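Local coordinates for protein LbaCas13a H328A (C2c2) (Lachnospiraceae bacterium NK4A179, PDB 5WLH) that binds a CRISPR RNA guide and, as a Cas13a nuclease, probably cuts RNA at adenosines once a complementary target has been recognised, at residues Ala507-His512 against Arg911-Ala916; Asp597-Met602 against Tyr907-Phe912; Ile563-Gly568 against Leu1043-Gly1048. All blocks are in the same frame, centred on the assembly; numbering follows the deposited sequence.

Contact 1: Ala507-His512 against Arg911-Ala916; sequences AFAARH and RFLSPA. With nucleotides of chain B.
Ala-509 and Phe-912 bring the two backbones closest, with their CA atoms 4.8 Å apart, where helix 486-517 runs past the turn between helix 901-911 and helix 915-941. The small Ala-509 side chain permits this approach. Its CB rests on CB of Phe-912, 3.8 Å away. Leu-913 starts out pointing away, but its branch swings back. There CD2 lies 3.9 Å from CB of Phe-508 and also touches the Ala-509 backbone.

The polar link comes from His-512. Its CG stands anti to the carbonyl carbon (chi1 -63°), and this sends the ring toward the turn. ND1 of His-512 donates to the carbonyl O of Phe-912 at 2.6 Å, with an N-H...O angle of 154°. The acceptor lies in the imidazole plane, and the ring nitrogen lies in the carbonyl plane, so the bond fixes the rotation of the ring. The carbonyl O of Phe-508 sits 3.1 Å above one face of the same ring, toward its rim. Tyr-1047 meets His-512 edge-to-face.

Phe-912 is the first residue to leave the preceding helix. Ser-914 starts the next one as its N-cap, with OG bonded to Gln-917 N. Beyond it, Ala-916 N comes within 3.5 Å of O2 of U35 in chain B. This is a buried turn between consecutive helices, held by a histidine of helix 486-517 and closed by a serine N-cap near the RNA.

Contact 2: Asp597-Met602 against Tyr907-Phe912; sequences DVIYSM and YIVSRF
Val-598 opens the contact by laying one methyl on Ile-908. Its CG1, anti to the backbone N (chi1 179°), lies 3.6 Å from CB of Ile-908, and the two side chains cross at about a right angle. The main chains are set in much the same way. The short helix axes of 597-602 and 907-911 pass 9.0 Å apart at a crossing angle of -98°.

Ile-599 follows. Its CB leaves to one side, but CG1 turns inward and meets CG2 of Ile-908 at 3.8 Å. CG2 of Val-909 lies 4.1 Å from CA of Ile-599. The CA atoms of Ile-599 and Val-909 are the nearest across the contact, 5.8 Å apart.

Met-602 then reaches across with an extended chain. Its SD lies against CG2 of Val-909, 3.6 Å away. CG2 of Val-909 is thus lodged between Ile-599 and the sulfur. All the groups that meet are apolar and buried.

The segment 597-602 lies on helix 588-602, shortly before a sequence that fits the R-X4-H motif of a HEPN nuclease domain. Helix 486-517 packs beside both segments, through Val-506 and Leu-513. Trp-619 flanks Val-598, while helix 960-974 meets helix 901-911 through Tyr-907 and Arg-911.

Contact 3: Ile563-Gly568 against Leu1043-Gly1048; sequences ILQYFG and LSKLYG
The ring of Tyr-566 carries CD2 of Leu-1046 over one face, 4.2 Å from the centroid and 20° off the ring normal, a CH-pi contact. At its edge lie the carbonyl O of Leu-1046 and CE1 of Tyr-1047, the latter 3.7 Å from CD1 of Tyr-566. The two tyrosine planes are inclined at 72°. CB of Leu-1046 sits over the centre of the Tyr-1047 ring, so this leucine fills the angle between both rings.

OH of Tyr-566 donates to the carbonyl O of Leu-1046 at 2.7 Å, in the carbonyl plane and on a lone pair. Gln-516 NE2 also bonds this hydroxyl. The segment 563-568 ends its helix in a Schellman motif, with Gly-568 at positive phi as the C-prime residue. The turn leaves the carbonyl O of Tyr-566 facing a water, 2.7 Å away. That water donates to it and accepts from OH of Tyr-1047 at 2.6 Å, a second link between the segments.

Gln-565 is extended beyond CG, which carries OE1 to 3.3 Å from CD2 of Leu-1046. Gln-516 bonds this OE1 and NZ of Lys-1045 alike, while Phe-985 takes the lysine in a cation-pi contact.

How the contacts relate
The segments come along the chain in the order 507-512, 563-568, 597-602, 907-912 with 911-916, then 1043-1048. Contacts 1 and 2 share Arg-911 and Phe-912, and their centres lie about 9 Å apart. Contact 3 is also about 9 Å from contact 1, but about 15 Å from contact 2. Phe-912 links contacts 1 and 3: its backbone and CB meet 507-512, its ring those of Tyr-566 and Phe-567. Helix 486-517 supplies one side of contact 1 and touches side chains of contacts 2 and 3. Contacts 1 and 3 alternate along the chain, and contact 2 is nested inside contact 3. Distant sequence thus meets in one helical region. The R-X4-H-like sequence after 597-602 suggests a HEPN domain there.

Contact 1: Ala507-His512 against Arg911-Ala916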
loop_
_atom_site.group_PDB
_atom_site.type_symbol
_atom_site.label_atom_id
_atom_site.label_comp_id
_atom_site.label_asym_id
_atom_site.label_seq_id
_atom_site.Cartn_x
_atom_site.Cartn_y
_atom_site.Cartn_z
ATOM N N ALA A 507 -17.895 0.996 1.197
ATOM C CA ALA A 507 -18.208 2.343 0.725
ATOM C C ALA A 507 -18.653 2.335 -0.736
ATOM O O ALA A 507 -19.623 3.010 -1.092
ATOM C CB ALA A 507 -16.999 3.267 0.905
ATOM N N PHE A 508 -17.950 1.584 -1.604
ATOM C CA PHE A 508 -18.320 1.565 -3.014
ATOM C C PHE A 508 -19.655 0.869 -3.228
ATOM O O PHE A 508 -20.429 1.262 -4.107
ATOM C CB PHE A 508 -17.239 0.884 -3.862
ATOM C CG PHE A 508 -16.127 1.818 -4.273
ATOM C CD1 PHE A 508 -16.344 2.790 -5.244
ATOM C CD2 PHE A 508 -14.876 1.738 -3.680
ATOM C CE1 PHE A 508 -15.324 3.664 -5.624
ATOM C CE2 PHE A 508 -13.843 2.613 -4.051
ATOM C CZ PHE A 508 -14.066 3.570 -5.017
ATOM N N ALA A 509 -19.922 -0.191 -2.471
ATOM C CA ALA A 509 -21.201 -0.869 -2.616
ATOM C C ALA A 509 -22.333 0.077 -2.258
ATOM O O ALA A 509 -23.354 0.135 -2.957
ATOM C CB ALA A 509 -21.245 -2.116 -1.729
ATOM N N ALA A 510 -22.157 0.836 -1.173
ATOM C CA ALA A 510 -23.161 1.822 -0.777
ATOM C C ALA A 510 -23.334 2.882 -1.854
ATOM O O ALA A 510 -24.461 3.247 -2.215
ATOM C CB ALA A 510 -22.762 2.457 0.558
ATOM N N ARG A 511 -22.219 3.395 -2.381
ATOM C CA ARG A 511 -22.282 4.362 -3.471
ATOM C C ARG A 511 -23.060 3.805 -4.657
ATOM O O ARG A 511 -23.968 4.463 -5.190
ATOM C CB ARG A 511 -20.862 4.760 -3.900
ATOM C CG ARG A 511 -20.843 5.682 -5.112
ATOM C CD ARG A 511 -21.693 6.930 -4.828
ATOM N NE ARG A 511 -21.582 7.920 -5.896
ATOM C CZ ARG A 511 -22.074 9.149 -5.809
ATOM N NH1 ARG A 511 -22.720 9.530 -4.708
ATOM N NH2 ARG A 511 -21.921 9.996 -6.816
ATOM N N HIS A 512 -22.711 2.593 -5.104
ATOM C CA HIS A 512 -23.379 2.044 -6.276
ATOM C C HIS A 512 -24.867 1.849 -6.022
ATOM O O HIS A 512 -25.697 2.217 -6.859
ATOM C CB HIS A 512 -22.711 0.747 -6.709
ATOM C CG HIS A 512 -21.290 0.951 -7.122
ATOM N ND1 HIS A 512 -20.346 -0.051 -7.097
ATOM C CD2 HIS A 512 -20.650 2.063 -7.548
ATOM C CE1 HIS A 512 -19.184 0.434 -7.498
ATOM N NE2 HIS A 512 -19.342 1.715 -7.776
ATOM N N ARG A 911 -21.456 -7.971 -4.358
ATOM C CA ARG A 911 -22.347 -8.009 -5.510
ATOM C C ARG A 911 -22.599 -6.619 -6.075
ATOM O O ARG A 911 -22.895 -6.487 -7.265
ATOM C CB ARG A 911 -23.670 -8.679 -5.118
ATOM C CG ARG A 911 -24.572 -9.009 -6.298
ATOM C CD ARG A 911 -23.969 -10.048 -7.215
ATOM N NE ARG A 911 -24.914 -10.376 -8.284
ATOM C CZ ARG A 911 -24.989 -9.735 -9.452
ATOM N NH1 ARG A 911 -24.161 -8.734 -9.741
ATOM N NH2 ARG A 911 -25.896 -10.107 -10.340
ATOM N N PHE A 912 -22.503 -5.579 -5.243
ATOM C CA PHE A 912 -22.744 -4.211 -5.685
ATOM C C PHE A 912 -21.477 -3.513 -6.162
ATOM O O PHE A 912 -21.488 -2.293 -6.338
ATOM C CB PHE A 912 -23.404 -3.410 -4.563
ATOM C CG PHE A 912 -24.895 -3.500 -4.600
ATOM C CD1 PHE A 912 -25.623 -2.681 -5.445
ATOM C CD2 PHE A 912 -25.558 -4.463 -3.861
ATOM C CE1 PHE A 912 -26.986 -2.789 -5.520
ATOM C CE2 PHE A 912 -26.935 -4.579 -3.927
ATOM C CZ PHE A 912 -27.650 -3.742 -4.762
ATOM N N LEU A 913 -20.399 -4.256 -6.385
ATOM C CA LEU A 913 -19.170 -3.664 -6.899
ATOM C C LEU A 913 -19.131 -3.744 -8.418
ATOM O O LEU A 913 -19.865 -4.503 -9.036
ATOM C CB LEU A 913 -17.955 -4.385 -6.322
ATOM C CG LEU A 913 -17.808 -4.374 -4.806
ATOM C CD1 LEU A 913 -16.601 -5.223 -4.412
ATOM C CD2 LEU A 913 -17.669 -2.915 -4.316
ATOM N N SER A 914 -18.255 -2.942 -9.025
ATOM C CA SER A 914 -17.923 -3.190 -10.418
ATOM C C SER A 914 -17.217 -4.542 -10.523
ATOM O O SER A 914 -16.672 -5.038 -9.531
ATOM C CB SER A 914 -17.015 -2.088 -10.963
ATOM O OG SER A 914 -15.728 -2.236 -10.405
ATOM N N PRO A 915 -17.225 -5.156 -11.712
ATOM C CA PRO A 915 -16.484 -6.421 -11.880
ATOM C C PRO A 915 -15.024 -6.293 -11.504
ATOM O O PRO A 915 -14.466 -7.201 -10.883
ATOM C CB PRO A 915 -16.637 -6.738 -13.375
ATOM C CG PRO A 915 -17.833 -5.972 -13.822
ATOM C CD PRO A 915 -17.959 -4.768 -12.931
ATOM N N ALA A 916 -14.383 -5.184 -11.877
ATOM C CA ALA A 916 -12.977 -5.013 -11.541
ATOM C C ALA A 916 -12.792 -4.902 -10.040
ATOM O O ALA A 916 -11.821 -5.423 -9.489
ATOM C CB ALA A 916 -12.413 -3.777 -12.233
ATOM P P U B 35 -10.545 -13.648 -13.971
ATOM O OP1 U B 35 -10.235 -13.795 -12.531
ATOM O OP2 U B 35 -11.045 -14.888 -14.615
ATOM O "O5'" U B 35 -11.589 -12.485 -14.215
ATOM C "C5'" U B 35 -12.969 -12.673 -13.993
ATOM C "C4'" U B 35 -13.710 -11.440 -14.419
ATOM O "O4'" U B 35 -13.290 -10.319 -13.608
ATOM C "C3'" U B 35 -13.417 -10.993 -15.838
ATOM O "O3'" U B 35 -14.190 -11.723 -16.763
ATOM C "C2'" U B 35 -13.744 -9.507 -15.801
ATOM O "O2'" U B 35 -15.134 -9.295 -15.971
ATOM C "C1'" U B 35 -13.347 -9.131 -14.363
ATOM N N1 U B 35 -12.019 -8.484 -14.325
ATOM C C2 U B 35 -12.002 -7.135 -14.599
ATOM O O2 U B 35 -13.010 -6.491 -14.824
ATOM N N3 U B 35 -10.765 -6.561 -14.578
ATOM C C4 U B 35 -9.563 -7.193 -14.343
ATOM O O4 U B 35 -8.534 -6.517 -14.386
ATOM C C5 U B 35 -9.656 -8.593 -14.078
ATOM C C6 U B 35 -10.858 -9.183 -14.076
#

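Contact 2: Asp597-Met602 against Tyr907-Phe912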
loop_
_atom_site.group_PDB
_atom_site.type_symbol
_atom_site.label_atom_id
_atom_site.label_comp_id
_atom_site.label_asym_id
_atom_site.label_seq_id
_atom_site.Cartn_x
_atom_site.Cartn_y
_atom_site.Cartn_z
ATOM N N ASP A 597 -29.222 -1.934 4.804
ATOM C CA ASP A 597 -28.873 -2.457 6.122
ATOM C C ASP A 597 -27.814 -3.552 6.046
ATOM O O ASP A 597 -26.980 -3.665 6.947
ATOM C CB ASP A 597 -30.108 -3.024 6.816
ATOM C CG ASP A 597 -31.053 -1.955 7.297
ATOM O OD1 ASP A 597 -30.656 -0.771 7.322
ATOM O OD2 ASP A 597 -32.205 -2.309 7.644
ATOM N N VAL A 598 -27.877 -4.425 5.034
ATOM C CA VAL A 598 -26.822 -5.424 4.895
ATOM C C VAL A 598 -25.476 -4.739 4.752
ATOM O O VAL A 598 -24.509 -5.081 5.440
ATOM C CB VAL A 598 -27.082 -6.353 3.699
ATOM C CG1 VAL A 598 -25.925 -7.343 3.596
ATOM C CG2 VAL A 598 -28.403 -7.083 3.868
ATOM N N ILE A 599 -25.402 -3.759 3.851
ATOM C CA ILE A 599 -24.127 -3.102 3.578
ATOM C C ILE A 599 -23.650 -2.376 4.821
ATOM O O ILE A 599 -22.484 -2.488 5.214
ATOM C CB ILE A 599 -24.255 -2.143 2.381
ATOM C CG1 ILE A 599 -24.563 -2.922 1.107
ATOM C CG2 ILE A 599 -22.962 -1.288 2.183
ATOM C CD1 ILE A 599 -25.013 -2.023 -0.039
ATOM N N TYR A 600 -24.558 -1.624 5.458
ATOM C CA TYR A 600 -24.205 -0.889 6.663
ATOM C C TYR A 600 -23.656 -1.823 7.734
ATOM O O TYR A 600 -22.740 -1.454 8.469
ATOM C CB TYR A 600 -25.417 -0.125 7.202
ATOM C CG TYR A 600 -25.097 0.558 8.500
ATOM C CD1 TYR A 600 -24.325 1.711 8.518
ATOM C CD2 TYR A 600 -25.518 0.019 9.712
ATOM C CE1 TYR A 600 -23.991 2.323 9.704
ATOM C CE2 TYR A 600 -25.205 0.624 10.902
ATOM C CZ TYR A 600 -24.439 1.769 10.895
ATOM O OH TYR A 600 -24.120 2.348 12.081
ATOM N N SER A 601 -24.209 -3.033 7.843
ATOM C CA SER A 601 -23.778 -3.937 8.897
ATOM C C SER A 601 -22.327 -4.354 8.729
ATOM O O SER A 601 -21.712 -4.802 9.695
ATOM C CB SER A 601 -24.672 -5.175 8.962
ATOM O OG SER A 601 -24.466 -6.037 7.870
ATOM N N MET A 602 -21.767 -4.187 7.534
ATOM C CA MET A 602 -20.361 -4.477 7.328
ATOM C C MET A 602 -19.470 -3.275 7.611
ATOM O O MET A 602 -18.252 -3.439 7.727
ATOM C CB MET A 602 -20.125 -4.965 5.891
ATOM C CG MET A 602 -18.928 -5.896 5.774
ATOM S SD MET A 602 -18.901 -6.770 4.204
ATOM C CE MET A 602 -17.976 -8.213 4.703
ATOM N N TYR A 907 -21.831 -11.333 0.378
ATOM C CA TYR A 907 -22.601 -11.407 -0.849
ATOM C C TYR A 907 -23.038 -10.033 -1.322
ATOM O O TYR A 907 -22.697 -9.612 -2.434
ATOM C CB TYR A 907 -23.811 -12.307 -0.623
ATOM C CG TYR A 907 -24.787 -12.317 -1.766
ATOM C CD1 TYR A 907 -24.353 -12.417 -3.087
ATOM C CD2 TYR A 907 -26.158 -12.272 -1.518
ATOM C CE1 TYR A 907 -25.269 -12.436 -4.137
ATOM C CE2 TYR A 907 -27.071 -12.296 -2.547
ATOM C CZ TYR A 907 -26.630 -12.392 -3.856
ATOM O OH TYR A 907 -27.554 -12.423 -4.883
ATOM N N ILE A 908 -23.825 -9.327 -0.506
ATOM C CA ILE A 908 -24.395 -8.064 -0.967
ATOM C C ILE A 908 -23.300 -7.030 -1.220
ATOM O O ILE A 908 -23.347 -6.300 -2.212
ATOM C CB ILE A 908 -25.446 -7.550 0.030
ATOM C CG1 ILE A 908 -26.632 -8.524 0.067
ATOM C CG2 ILE A 908 -25.917 -6.138 -0.340
ATOM C CD1 ILE A 908 -27.322 -8.688 -1.322
ATOM N N VAL A 909 -22.300 -6.941 -0.337
ATOM C CA VAL A 909 -21.259 -5.935 -0.548
ATOM C C VAL A 909 -20.508 -6.211 -1.848
ATOM O O VAL A 909 -20.357 -5.317 -2.687
ATOM C CB VAL A 909 -20.312 -5.857 0.664
ATOM C CG1 VAL A 909 -19.069 -5.019 0.324
ATOM C CG2 VAL A 909 -21.037 -5.210 1.822
ATOM N N SER A 910 -20.059 -7.455 -2.053
ATOM C CA SER A 910 -19.293 -7.731 -3.270
ATOM C C SER A 910 -20.176 -7.632 -4.504
ATOM O O SER A 910 -19.712 -7.212 -5.572
ATOM C CB SER A 910 -18.636 -9.109 -3.204
ATOM O OG SER A 910 -19.600 -10.149 -3.231
ATOM N N ARG A 911 -21.456 -7.971 -4.358
ATOM C CA ARG A 911 -22.347 -8.009 -5.510
ATOM C C ARG A 911 -22.599 -6.619 -6.075
ATOM O O ARG A 911 -22.895 -6.487 -7.265
ATOM C CB ARG A 911 -23.670 -8.679 -5.118
ATOM C CG ARG A 911 -24.572 -9.009 -6.298
ATOM C CD ARG A 911 -23.969 -10.048 -7.215
ATOM N NE ARG A 911 -24.914 -10.376 -8.284
ATOM C CZ ARG A 911 -24.989 -9.735 -9.452
ATOM N NH1 ARG A 911 -24.161 -8.734 -9.741
ATOM N NH2 ARG A 911 -25.896 -10.107 -10.340
ATOM N N PHE A 912 -22.503 -5.579 -5.243
ATOM C CA PHE A 912 -22.744 -4.211 -5.685
ATOM C C PHE A 912 -21.477 -3.513 -6.162
ATOM O O PHE A 912 -21.488 -2.293 -6.338
ATOM C CB PHE A 912 -23.404 -3.410 -4.563
ATOM C CG PHE A 912 -24.895 -3.500 -4.600
ATOM C CD1 PHE A 912 -25.623 -2.681 -5.445
ATOM C CD2 PHE A 912 -25.558 -4.463 -3.861
ATOM C CE1 PHE A 912 -26.986 -2.789 -5.520
ATOM C CE2 PHE A 912 -26.935 -4.579 -3.927
ATOM C CZ PHE A 912 -27.650 -3.742 -4.762
#

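Contact 3: Ile563-Gly568 against Leu1043-Gly1048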
loop_
_atom_site.group_PDB
_atom_site.type_symbol
_atom_site.label_atom_id
_atom_site.label_comp_id
_atom_site.label_asym_id
_atom_site.label_seq_id
_atom_site.Cartn_x
_atom_site.Cartn_y
_atom_site.Cartn_z
ATOM N N ILE A 563 -33.161 -1.435 -8.560
ATOM C CA ILE A 563 -32.309 -2.279 -7.717
ATOM C C ILE A 563 -31.856 -3.511 -8.488
ATOM O O ILE A 563 -30.687 -3.910 -8.431
ATOM C CB ILE A 563 -33.054 -2.683 -6.433
ATOM C CG1 ILE A 563 -33.324 -1.472 -5.536
ATOM C CG2 ILE A 563 -32.292 -3.762 -5.702
ATOM C CD1 ILE A 563 -34.345 -1.772 -4.440
ATOM N N LEU A 564 -32.771 -4.135 -9.228
ATOM C CA LEU A 564 -32.436 -5.391 -9.873
ATOM C C LEU A 564 -31.484 -5.218 -11.056
ATOM O O LEU A 564 -30.979 -6.225 -11.565
ATOM C CB LEU A 564 -33.724 -6.113 -10.298
ATOM C CG LEU A 564 -34.596 -6.631 -9.143
ATOM C CD1 LEU A 564 -35.911 -7.264 -9.643
ATOM C CD2 LEU A 564 -33.804 -7.637 -8.336
ATOM N N GLN A 565 -31.216 -3.985 -11.505
ATOM C CA GLN A 565 -30.134 -3.784 -12.470
ATOM C C GLN A 565 -28.815 -4.321 -11.927
ATOM O O GLN A 565 -27.977 -4.827 -12.682
ATOM C CB GLN A 565 -29.981 -2.296 -12.799
ATOM C CG GLN A 565 -31.101 -1.696 -13.620
ATOM C CD GLN A 565 -30.953 -0.194 -13.805
ATOM O OE1 GLN A 565 -29.849 0.326 -13.881
ATOM N NE2 GLN A 565 -32.081 0.506 -13.897
ATOM N N TYR A 566 -28.610 -4.200 -10.614
ATOM C CA TYR A 566 -27.405 -4.681 -9.948
ATOM C C TYR A 566 -27.443 -6.170 -9.667
ATOM O O TYR A 566 -26.416 -6.742 -9.274
ATOM C CB TYR A 566 -27.208 -3.899 -8.659
ATOM C CG TYR A 566 -26.930 -2.467 -8.966
ATOM C CD1 TYR A 566 -25.642 -2.054 -9.259
ATOM C CD2 TYR A 566 -27.959 -1.533 -9.037
ATOM C CE1 TYR A 566 -25.369 -0.753 -9.592
ATOM C CE2 TYR A 566 -27.689 -0.218 -9.360
ATOM C CZ TYR A 566 -26.392 0.163 -9.644
ATOM O OH TYR A 566 -26.101 1.466 -9.971
ATOM N N PHE A 567 -28.596 -6.804 -9.864
ATOM C CA PHE A 567 -28.732 -8.251 -9.820
ATOM C C PHE A 567 -28.975 -8.805 -11.221
ATOM O O PHE A 567 -29.696 -9.789 -11.399
ATOM C CB PHE A 567 -29.847 -8.654 -8.854
ATOM C CG PHE A 567 -29.551 -8.323 -7.404
ATOM C CD1 PHE A 567 -28.887 -9.230 -6.595
ATOM C CD2 PHE A 567 -29.941 -7.114 -6.861
ATOM C CE1 PHE A 567 -28.613 -8.931 -5.267
ATOM C CE2 PHE A 567 -29.668 -6.802 -5.533
ATOM C CZ PHE A 567 -29.005 -7.717 -4.734
ATOM N N GLY A 568 -28.403 -8.140 -12.223
ATOM C CA GLY A 568 -28.363 -8.640 -13.581
ATOM C C GLY A 568 -29.546 -8.259 -14.446
ATOM O O GLY A 568 -29.608 -8.701 -15.599
ATOM N N LEU A 1043 -22.134 -0.707 -17.891
ATOM C CA LEU A 1043 -21.251 -0.779 -16.728
ATOM C C LEU A 1043 -20.932 0.613 -16.194
ATOM O O LEU A 1043 -20.827 0.816 -14.980
ATOM C CB LEU A 1043 -19.967 -1.530 -17.087
ATOM C CG LEU A 1043 -20.100 -3.038 -17.288
ATOM C CD1 LEU A 1043 -18.788 -3.597 -17.792
ATOM C CD2 LEU A 1043 -20.532 -3.762 -16.000
ATOM N N SER A 1044 -20.765 1.589 -17.086
ATOM C CA SER A 1044 -20.520 2.955 -16.621
ATOM C C SER A 1044 -21.761 3.541 -15.948
ATOM O O SER A 1044 -21.643 4.345 -15.016
ATOM C CB SER A 1044 -20.054 3.817 -17.795
ATOM O OG SER A 1044 -21.161 4.373 -18.474
ATOM N N LYS A 1045 -22.951 3.117 -16.377
ATOM C CA LYS A 1045 -24.190 3.578 -15.751
ATOM C C LYS A 1045 -24.377 2.967 -14.364
ATOM O O LYS A 1045 -24.838 3.642 -13.439
ATOM C CB LYS A 1045 -25.379 3.241 -16.653
ATOM C CG LYS A 1045 -26.753 3.293 -15.979
ATOM C CD LYS A 1045 -27.384 4.669 -16.098
ATOM C CE LYS A 1045 -28.912 4.598 -16.231
ATOM N NZ LYS A 1045 -29.514 3.332 -15.699
ATOM N N LEU A 1046 -24.042 1.692 -14.199
ATOM C CA LEU A 1046 -24.275 1.049 -12.907
ATOM C C LEU A 1046 -23.204 1.431 -11.897
ATOM O O LEU A 1046 -23.507 1.669 -10.720
ATOM C CB LEU A 1046 -24.293 -0.470 -13.060
ATOM C CG LEU A 1046 -25.356 -1.086 -13.970
ATOM C CD1 LEU A 1046 -25.182 -2.600 -14.040
ATOM C CD2 LEU A 1046 -26.720 -0.731 -13.444
ATOM N N TYR A 1047 -21.944 1.464 -12.339
ATOM C CA TYR A 1047 -20.810 1.568 -11.432
ATOM C C TYR A 1047 -19.952 2.810 -11.628
ATOM O O TYR A 1047 -19.185 3.151 -10.716
ATOM C CB TYR A 1047 -19.921 0.316 -11.561
ATOM C CG TYR A 1047 -20.698 -0.982 -11.468
ATOM C CD1 TYR A 1047 -21.358 -1.354 -10.284
ATOM C CD2 TYR A 1047 -20.778 -1.843 -12.563
ATOM C CE1 TYR A 1047 -22.062 -2.540 -10.202
ATOM C CE2 TYR A 1047 -21.480 -3.015 -12.493
ATOM C CZ TYR A 1047 -22.128 -3.360 -11.318
ATOM O OH TYR A 1047 -22.815 -4.530 -11.258
ATOM N N GLY A 1048 -20.055 3.494 -12.774
ATOM C CA GLY A 1048 -19.311 4.710 -13.014
ATOM C C GLY A 1048 -20.085 5.957 -12.630
ATOM O O GLY A 1048 -21.204 5.913 -12.116
HETATM O O HOH W 1 -24.128 -5.222 -9.152
#